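Local structure of cytochrome c-552/4 domain-containing protein (4QO5) at residues V314-L319 and I480-A485; L474-S479 and F494-Y499. The protein binds eight heme c groups as a membrane-associated multiheme cytochrome and probably transfers electrons, although its physiological role is not established. All blocks are in the same frame, centred on the assembly; numbering follows the deposited sequence.

Interactions 1 and 2 share helix 464-485 and lie about 10 Å apart, centre to centre. Along the chain the order is 314-319, 474-479, 480-485 and 494-499, so the segments of the two contacts alternate. The last two turns of the helix meet the heme-binding loop after strand 314-315, whereas the turns just before them receive the chain as it returns into helix 498-520. The contacts also touch: Gly318 N lies 2.9 Å from Asn478 OD1, probably hydrogen-bonded, and Phe317 CZ packs on Leu474 CD1. One helix thus ties a heme site within the chain to the region where the three subunits meet.

Interaction 1 (V314-L319 and I480-A485); sequences VRLFGL and IRYGTA. With HEC (heme c), chain H.
Leu316 and Arg481 join a heme-binding loop to the end of helix 464-485 in a buried contact with a polar and an apolar half. In the polar half, Arg481 NE donates to Leu316 O over 2.7 Å with an N-H...O angle of 141°, and NH2 adds a weak bond to the same oxygen. The arginine chain is bent at chi3 (-74°), which brings the guanidinium edge, with NE and NH2, to Leu316 O. NH2 is also bonded to Asn478 and NH1 to Thr430 of helix 413-447, so the group is gripped on several sides.

The side chains of Leu316 and Arg481 run antiparallel alongside one another, CB to CB at 4.1 Å. With CG anti to its own carbonyl carbon (chi1 -59°), Leu316 sends CD1 to Ala485 CB at 3.6 Å, while its CB meets Tyr482 CE1 at 4.0 Å. One face of the Tyr482 ring lies against the heme of chain H, offset toward the rim. Tyr482 OH comes within 3.4 Å of CMA of the chain H heme and is hydrogen-bonded to a propionate of a different heme.

The backbone of 314-317, strand end and loop, binds both propionates of the chain H heme. Val314 N reaches O2D almost straight, and the successive amides of Leu316 and Phe317 take the two oxygens of the other propionate, with Leu316 N to O2A at 2.9 Å and Phe317 N to O1A at 3.2 Å. Leu316 therefore donates to the heme through N and accepts from the helix through O; its N-H and that of Phe317 probably stabilise negative charge on the propionate they share, and Arg481 holds the Leu316-Phe317 peptide, whose N-H goes to O1A.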
loop_
_atom_site.group_PDB
_atom_site.type_symbol
_atom_site.label_atom_id
_atom_site.label_comp_id
_atom_site.label_asym_id
_atom_site.label_seq_id
_atom_site.Cartn_x
_atom_site.Cartn_y
_atom_site.Cartn_z
ATOM N N VAL A 314 17.052 -19.247 -9.536
ATOM C CA VAL A 314 16.208 -19.024 -10.708
ATOM C C VAL A 314 15.732 -17.577 -10.761
ATOM O O VAL A 314 15.223 -17.047 -9.775
ATOM C CB VAL A 314 15.009 -19.995 -10.726
ATOM C CG1 VAL A 314 14.166 -19.854 -9.435
ATOM C CG2 VAL A 314 14.158 -19.781 -11.978
ATOM N N ARG A 315 15.921 -16.927 -11.903
ATOM C CA ARG A 315 15.495 -15.526 -12.037
ATOM C C ARG A 315 13.984 -15.468 -12.204
ATOM O O ARG A 315 13.451 -15.929 -13.217
ATOM C CB ARG A 315 16.180 -14.855 -13.234
ATOM C CG ARG A 315 15.919 -13.333 -13.317
ATOM C CD ARG A 315 17.044 -12.572 -12.651
ATOM N NE ARG A 315 16.788 -11.141 -12.468
ATOM C CZ ARG A 315 17.293 -10.184 -13.241
ATOM N NH1 ARG A 315 18.070 -10.483 -14.284
ATOM N NH2 ARG A 315 17.026 -8.915 -12.971
ATOM N N LEU A 316 13.300 -14.909 -11.209
ATOM C CA LEU A 316 11.836 -14.826 -11.215
ATOM C C LEU A 316 11.326 -13.667 -12.065
ATOM O O LEU A 316 10.153 -13.652 -12.444
ATOM C CB LEU A 316 11.292 -14.658 -9.792
ATOM C CG LEU A 316 11.616 -15.750 -8.768
ATOM C CD1 LEU A 316 10.823 -15.495 -7.481
ATOM C CD2 LEU A 316 11.344 -17.153 -9.322
ATOM N N PHE A 317 12.201 -12.691 -12.339
ATOM C CA PHE A 317 11.889 -11.575 -13.220
ATOM C C PHE A 317 11.993 -12.062 -14.660
ATOM O O PHE A 317 13.091 -12.346 -15.155
ATOM C CB PHE A 317 12.897 -10.448 -12.964
ATOM C CG PHE A 317 12.537 -9.123 -13.574
ATOM C CD1 PHE A 317 13.141 -8.707 -14.749
ATOM C CD2 PHE A 317 11.649 -8.263 -12.941
ATOM C CE1 PHE A 317 12.852 -7.482 -15.310
ATOM C CE2 PHE A 317 11.353 -7.029 -13.494
ATOM C CZ PHE A 317 11.959 -6.631 -14.680
ATOM N N GLY A 318 10.858 -12.150 -15.340
ATOM C CA GLY A 318 10.814 -12.772 -16.657
ATOM C C GLY A 318 11.453 -11.934 -17.750
ATOM O O GLY A 318 11.149 -10.739 -17.909
ATOM N N LEU A 319 12.349 -12.550 -18.515
ATOM C CA LEU A 319 12.967 -11.845 -19.633
ATOM C C LEU A 319 13.008 -12.681 -20.914
ATOM O O LEU A 319 14.095 -12.978 -21.417
ATOM C CB LEU A 319 14.381 -11.408 -19.243
ATOM C CG LEU A 319 14.432 -10.424 -18.068
ATOM C CD1 LEU A 319 15.852 -10.293 -17.507
ATOM C CD2 LEU A 319 13.865 -9.052 -18.479
ATOM N N ILE A 480 3.175 -13.370 -9.631
ATOM C CA ILE A 480 2.803 -14.733 -9.240
ATOM C C ILE A 480 4.006 -15.500 -8.705
ATOM O O ILE A 480 3.926 -16.186 -7.679
ATOM C CB ILE A 480 2.175 -15.496 -10.426
ATOM C CG1 ILE A 480 0.803 -14.903 -10.749
ATOM C CG2 ILE A 480 2.026 -17.002 -10.099
ATOM C CD1 ILE A 480 0.287 -15.279 -12.130
ATOM N N ARG A 481 5.133 -15.371 -9.402
ATOM C CA ARG A 481 6.358 -16.032 -8.992
ATOM C C ARG A 481 6.880 -15.441 -7.680
ATOM O O ARG A 481 7.250 -16.180 -6.778
ATOM C CB ARG A 481 7.409 -15.931 -10.100
ATOM C CG ARG A 481 7.024 -16.731 -11.346
ATOM C CD ARG A 481 8.148 -16.718 -12.384
ATOM N NE ARG A 481 8.282 -15.435 -13.072
ATOM C CZ ARG A 481 7.927 -15.228 -14.339
ATOM N NH1 ARG A 481 7.391 -16.207 -15.049
ATOM N NH2 ARG A 481 8.098 -14.037 -14.896
ATOM N N TYR A 482 6.872 -14.112 -7.567
ATOM C CA TYR A 482 7.307 -13.463 -6.330
ATOM C C TYR A 482 6.458 -13.901 -5.133
ATOM O O TYR A 482 6.984 -14.154 -4.033
ATOM C CB TYR A 482 7.162 -11.939 -6.457
ATOM C CG TYR A 482 8.356 -11.203 -7.026
ATOM C CD1 TYR A 482 9.036 -11.666 -8.146
ATOM C CD2 TYR A 482 8.781 -10.018 -6.449
ATOM C CE1 TYR A 482 10.125 -10.948 -8.671
ATOM C CE2 TYR A 482 9.858 -9.303 -6.965
ATOM C CZ TYR A 482 10.526 -9.772 -8.062
ATOM O OH TYR A 482 11.594 -9.038 -8.554
ATOM N N GLY A 483 5.143 -13.909 -5.333
ATOM C CA GLY A 483 4.188 -14.217 -4.276
ATOM C C GLY A 483 4.329 -15.656 -3.815
ATOM O O GLY A 483 4.182 -15.964 -2.634
ATOM N N THR A 484 4.651 -16.537 -4.756
ATOM C CA THR A 484 4.845 -17.962 -4.426
ATOM C C THR A 484 6.158 -18.117 -3.667
ATOM O O THR A 484 6.205 -18.752 -2.629
ATOM C CB THR A 484 4.843 -18.817 -5.688
ATOM O OG1 THR A 484 3.626 -18.578 -6.406
ATOM C CG2 THR A 484 4.960 -20.318 -5.347
ATOM N N ALA A 485 7.218 -17.475 -4.163
ATOM C CA ALA A 485 8.524 -17.561 -3.520
ATOM C C ALA A 485 8.522 -17.023 -2.095
ATOM O O ALA A 485 9.213 -17.562 -1.229
ATOM C CB ALA A 485 9.580 -16.817 -4.350
HETATM FE FE HEC H . 13.012 -12.491 -1.472
HETATM C CHA HEC H . 13.196 -13.987 -4.573
HETATM C CHB HEC H . 13.783 -9.452 -2.838
HETATM C CHC HEC H . 12.078 -10.993 1.409
HETATM C CHD HEC H . 13.160 -15.470 0.057
HETATM N NA HEC H . 13.427 -11.859 -3.329
HETATM C C1A HEC H . 13.365 -12.612 -4.494
HETATM C C2A HEC H . 13.501 -11.719 -5.617
HETATM C C3A HEC H . 13.638 -10.465 -5.150
HETATM C C4A HEC H . 13.613 -10.522 -3.700
HETATM C CMA HEC H . 13.823 -9.159 -5.962
HETATM C CAA HEC H . 13.452 -12.180 -7.091
HETATM C CBA HEC H . 14.867 -12.135 -7.682
HETATM C CGA HEC H . 14.757 -12.827 -9.015
HETATM O O1A HEC H . 14.352 -12.168 -10.006
HETATM O O2A HEC H . 15.033 -14.055 -9.068
HETATM N NB HEC H . 13.020 -10.603 -0.839
HETATM C C1B HEC H . 13.246 -9.476 -1.598
HETATM C C2B HEC H . 12.700 -8.353 -0.924
HETATM C C3B HEC H . 12.190 -8.838 0.217
HETATM C C4B HEC H . 12.412 -10.237 0.309
HETATM C CMB HEC H . 12.777 -6.920 -1.531
HETATM C CAB HEC H . 11.409 -8.263 1.383
HETATM C CBB HEC H . 10.445 -7.146 0.971
HETATM N NC HEC H . 12.799 -13.046 0.371
HETATM C C1C HEC H . 12.295 -12.342 1.447
HETATM C C2C HEC H . 12.303 -13.186 2.624
HETATM C C3C HEC H . 12.310 -14.433 2.112
HETATM C C4C HEC H . 12.797 -14.361 0.774
HETATM C CMC HEC H . 11.510 -12.720 3.863
HETATM C CAC HEC H . 12.233 -15.846 2.734
HETATM C CBC HEC H . 11.410 -16.021 4.018
HETATM N ND HEC H . 13.166 -14.424 -2.155
HETATM C C1D HEC H . 13.166 -15.522 -1.310
HETATM C C2D HEC H . 13.213 -16.722 -2.088
HETATM C C3D HEC H . 13.194 -16.262 -3.531
HETATM C C4D HEC H . 13.181 -14.813 -3.483
HETATM C CMD HEC H . 13.219 -18.170 -1.551
HETATM C CAD HEC H . 13.275 -17.125 -4.796
HETATM C CBD HEC H . 14.793 -17.327 -4.992
HETATM C CGD HEC H . 15.093 -17.546 -6.450
HETATM O O1D HEC H . 14.289 -17.085 -7.293
HETATM O O2D HEC H . 16.131 -18.182 -6.782
#

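Interaction 2 (L474-S479 and F494-Y499); sequences LFYSNS and FKRGWY. With HEC (heme c), chain E.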
loop_
_atom_site.group_PDB
_atom_site.type_symbol
_atom_site.label_atom_id
_atom_site.label_comp_id
_atom_site.label_asym_id
_atom_site.label_seq_id
_atom_site.Cartn_x
_atom_site.Cartn_y
_atom_site.Cartn_z
ATOM N N LEU A 474 5.993 -8.867 -17.318
ATOM C CA LEU A 474 6.587 -7.873 -16.430
ATOM C C LEU A 474 5.808 -7.621 -15.140
ATOM O O LEU A 474 6.402 -7.320 -14.096
ATOM C CB LEU A 474 6.784 -6.538 -17.176
ATOM C CG LEU A 474 7.505 -5.416 -16.443
ATOM C CD1 LEU A 474 8.957 -5.794 -16.207
ATOM C CD2 LEU A 474 7.409 -4.118 -17.247
ATOM N N PHE A 475 4.489 -7.703 -15.203
ATOM C CA PHE A 475 3.687 -7.480 -13.999
ATOM C C PHE A 475 3.161 -8.796 -13.421
ATOM O O PHE A 475 3.442 -9.139 -12.279
ATOM C CB PHE A 475 2.479 -6.565 -14.263
ATOM C CG PHE A 475 2.827 -5.145 -14.649
ATOM C CD1 PHE A 475 4.133 -4.698 -14.661
ATOM C CD2 PHE A 475 1.808 -4.260 -14.992
ATOM C CE1 PHE A 475 4.429 -3.386 -15.013
ATOM C CE2 PHE A 475 2.095 -2.953 -15.343
ATOM C CZ PHE A 475 3.410 -2.521 -15.354
ATOM N N TYR A 476 2.386 -9.517 -14.213
ATOM C CA TYR A 476 1.539 -10.582 -13.650
ATOM C C TYR A 476 2.315 -11.874 -13.377
ATOM O O TYR A 476 2.242 -12.417 -12.272
ATOM C CB TYR A 476 0.306 -10.818 -14.532
ATOM C CG TYR A 476 -0.428 -9.517 -14.816
ATOM C CD1 TYR A 476 -0.578 -8.556 -13.822
ATOM C CD2 TYR A 476 -0.936 -9.240 -16.078
ATOM C CE1 TYR A 476 -1.224 -7.358 -14.074
ATOM C CE2 TYR A 476 -1.581 -8.028 -16.339
ATOM C CZ TYR A 476 -1.725 -7.104 -15.336
ATOM O OH TYR A 476 -2.379 -5.913 -15.596
ATOM N N SER A 477 3.081 -12.342 -14.360
ATOM C CA SER A 477 3.860 -13.569 -14.156
ATOM C C SER A 477 4.873 -13.311 -13.057
ATOM O O SER A 477 5.064 -14.146 -12.182
ATOM C CB SER A 477 4.556 -14.033 -15.435
ATOM O OG SER A 477 3.617 -14.414 -16.424
ATOM N N ASN A 478 5.511 -12.141 -13.094
ATOM C CA ASN A 478 6.451 -11.783 -12.038
ATOM C C ASN A 478 5.812 -11.805 -10.654
ATOM O O ASN A 478 6.372 -12.350 -9.710
ATOM C CB ASN A 478 7.047 -10.399 -12.286
ATOM C CG ASN A 478 8.131 -10.413 -13.352
ATOM O OD1 ASN A 478 8.510 -11.471 -13.873
ATOM N ND2 ASN A 478 8.631 -9.231 -13.686
ATOM N N SER A 479 4.646 -11.184 -10.529
ATOM C CA SER A 479 3.982 -11.121 -9.234
ATOM C C SER A 479 3.626 -12.513 -8.726
ATOM O O SER A 479 3.768 -12.808 -7.535
ATOM C CB SER A 479 2.734 -10.245 -9.300
ATOM O OG SER A 479 3.095 -8.878 -9.414
ATOM N N PHE A 494 -5.783 -11.481 -7.140
ATOM C CA PHE A 494 -6.577 -10.433 -7.778
ATOM C C PHE A 494 -5.820 -9.133 -7.996
ATOM O O PHE A 494 -6.072 -8.418 -8.964
ATOM C CB PHE A 494 -7.834 -10.129 -6.963
ATOM C CG PHE A 494 -8.824 -11.254 -6.924
ATOM C CD1 PHE A 494 -9.451 -11.697 -8.085
ATOM C CD2 PHE A 494 -9.170 -11.826 -5.717
ATOM C CE1 PHE A 494 -10.393 -12.723 -8.030
ATOM C CE2 PHE A 494 -10.091 -12.843 -5.658
ATOM C CZ PHE A 494 -10.709 -13.290 -6.818
ATOM N N LYS A 495 -4.910 -8.822 -7.082
ATOM C CA LYS A 495 -4.176 -7.570 -7.152
ATOM C C LYS A 495 -3.277 -7.521 -8.401
ATOM O O LYS A 495 -3.295 -6.549 -9.153
ATOM C CB LYS A 495 -3.364 -7.356 -5.862
ATOM C CG LYS A 495 -2.531 -6.071 -5.830
ATOM C CD LYS A 495 -3.404 -4.846 -6.095
ATOM C CE LYS A 495 -2.668 -3.559 -5.791
ATOM N NZ LYS A 495 -2.895 -3.136 -4.391
ATOM N N ARG A 496 -2.521 -8.582 -8.653
ATOM C CA ARG A 496 -1.527 -8.525 -9.730
ATOM C C ARG A 496 -1.156 -9.941 -10.177
ATOM O O ARG A 496 -0.144 -10.145 -10.812
ATOM C CB ARG A 496 -0.276 -7.782 -9.249
ATOM C CG ARG A 496 0.490 -7.028 -10.345
ATOM C CD ARG A 496 -0.302 -5.803 -10.826
ATOM N NE ARG A 496 -0.348 -4.744 -9.822
ATOM C CZ ARG A 496 -1.110 -3.659 -9.928
ATOM N NH1 ARG A 496 -1.882 -3.500 -10.992
ATOM N NH2 ARG A 496 -1.100 -2.737 -8.978
ATOM N N GLY A 497 -1.996 -10.915 -9.853
ATOM C CA GLY A 497 -1.620 -12.314 -10.032
ATOM C C GLY A 497 -2.445 -13.082 -11.040
ATOM O O GLY A 497 -2.707 -12.576 -12.129
ATOM N N TRP A 498 -2.840 -14.314 -10.691
ATOM C CA TRP A 498 -3.492 -15.201 -11.653
ATOM C C TRP A 498 -4.719 -14.597 -12.313
ATOM O O TRP A 498 -4.932 -14.770 -13.514
ATOM C CB TRP A 498 -3.840 -16.572 -11.035
ATOM C CG TRP A 498 -2.675 -17.508 -11.105
ATOM C CD1 TRP A 498 -1.932 -17.983 -10.060
ATOM C CD2 TRP A 498 -2.082 -18.039 -12.292
ATOM N NE1 TRP A 498 -0.927 -18.798 -10.526
ATOM C CE2 TRP A 498 -0.993 -18.836 -11.896
ATOM C CE3 TRP A 498 -2.364 -17.911 -13.658
ATOM C CZ2 TRP A 498 -0.177 -19.505 -12.814
ATOM C CZ3 TRP A 498 -1.553 -18.585 -14.570
ATOM C CH2 TRP A 498 -0.479 -19.370 -14.142
ATOM N N TYR A 499 -5.537 -13.899 -11.531
ATOM C CA TYR A 499 -6.740 -13.308 -12.082
ATOM C C TYR A 499 -6.366 -12.291 -13.159
ATOM O O TYR A 499 -6.963 -12.261 -14.238
ATOM C CB TYR A 499 -7.614 -12.663 -10.989
ATOM C CG TYR A 499 -8.723 -11.849 -11.604
ATOM C CD1 TYR A 499 -9.931 -12.438 -11.970
ATOM C CD2 TYR A 499 -8.541 -10.496 -11.862
ATOM C CE1 TYR A 499 -10.925 -11.688 -12.572
ATOM C CE2 TYR A 499 -9.514 -9.752 -12.462
ATOM C CZ TYR A 499 -10.704 -10.341 -12.811
ATOM O OH TYR A 499 -11.661 -9.558 -13.407
HETATM FE FE HEC E . -11.860 -15.187 -1.682
HETATM C CHA HEC E . -14.750 -14.666 0.186
HETATM C CHB HEC E . -13.813 -16.347 -4.240
HETATM C CHC HEC E . -9.072 -15.541 -3.669
HETATM C CHD HEC E . -10.016 -13.525 0.634
HETATM N NA HEC E . -13.891 -15.397 -1.967
HETATM C C1A HEC E . -14.902 -15.244 -1.048
HETATM C C2A HEC E . -16.121 -15.792 -1.611
HETATM C C3A HEC E . -15.831 -16.238 -2.832
HETATM C C4A HEC E . -14.439 -15.995 -3.079
HETATM C CMA HEC E . -16.758 -16.895 -3.875
HETATM C CAA HEC E . -17.500 -15.867 -0.915
HETATM C CBA HEC E . -17.610 -17.316 -0.428
HETATM C CGA HEC E . -18.858 -17.573 0.387
HETATM O O1A HEC E . -19.745 -18.331 -0.085
HETATM O O2A HEC E . -18.961 -17.021 1.507
HETATM N NB HEC E . -11.534 -15.835 -3.537
HETATM C C1B HEC E . -12.465 -16.241 -4.462
HETATM C C2B HEC E . -11.803 -16.646 -5.674
HETATM C C3B HEC E . -10.506 -16.345 -5.527
HETATM C C4B HEC E . -10.303 -15.900 -4.169
HETATM C CMB HEC E . -12.563 -17.087 -6.950
HETATM C CAB HEC E . -9.297 -16.433 -6.488
HETATM C CBB HEC E . -9.524 -16.451 -8.014
HETATM N NC HEC E . -9.947 -14.619 -1.615
HETATM C C1C HEC E . -8.902 -14.937 -2.454
HETATM C C2C HEC E . -7.653 -14.680 -1.766
HETATM C C3C HEC E . -8.011 -13.981 -0.679
HETATM C C4C HEC E . -9.414 -14.029 -0.499
HETATM C CMC HEC E . -6.286 -14.750 -2.497
HETATM C CAC HEC E . -7.286 -13.268 0.450
HETATM C CBC HEC E . -6.255 -12.257 -0.135
HETATM N ND HEC E . -12.307 -14.255 0.127
HETATM C C1D HEC E . -11.367 -13.603 0.906
HETATM C C2D HEC E . -12.028 -12.992 2.026
HETATM C C3D HEC E . -13.505 -13.329 1.882
HETATM C C4D HEC E . -13.588 -14.116 0.678
HETATM C CMD HEC E . -11.374 -12.165 3.137
HETATM C CAD HEC E . -14.672 -12.890 2.798
HETATM C CBD HEC E . -14.961 -11.428 2.471
HETATM C CGD HEC E . -16.222 -10.955 3.142
HETATM O O1D HEC E . -16.398 -9.715 3.242
HETATM O O2D HEC E . -17.042 -11.793 3.576
HETATM O O HOH W 1 -12.096 -12.869 -2.633
#
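Phe475 O is gripped by two groups of Ser479, OG and the backbone N, each at 2.9 Å and on opposite faces of the carbonyl plane. This doubled bond lies on helix 464-485 where a helical hairpin closes: the chain turns back through 494-497 and enters helix 498-520, with Gly497 as its N-cap. No hydrogen bond spans the two segments, whose nearest CA atoms are those of Tyr476 and Gly497.

Arg496 O instead points at the helix, 3.3 Å from Tyr476 CA in a CA-H...O contact with an angle of 158° at the hydrogen. It also lies at the edge of the Tyr476 ring, near CD1, and has no hydrogen-bond partner in the model although it is buried.

The Arg496 side chain, bent at chi2 (70°) and again at chi3, folds along the same ring edge: CD lies 3.7 Å from Tyr476 CE1, and CG is 3.3 Å from Ser479 OG. CG and CD, not the guanidinium, meet the ring edge; the guanidinium plane lies within 15° of the ring plane. Asp241 holds the guanidinium in a salt bridge. Neighbouring Lys495 pairs with Asp241 of the second subunit, placing the turn at the trimer interface. There Phe494 enters a heme pocket of that subunit, its CZ 3.3 Å from C3B of the chain E heme, whose iron has a water at a long 2.5 Å.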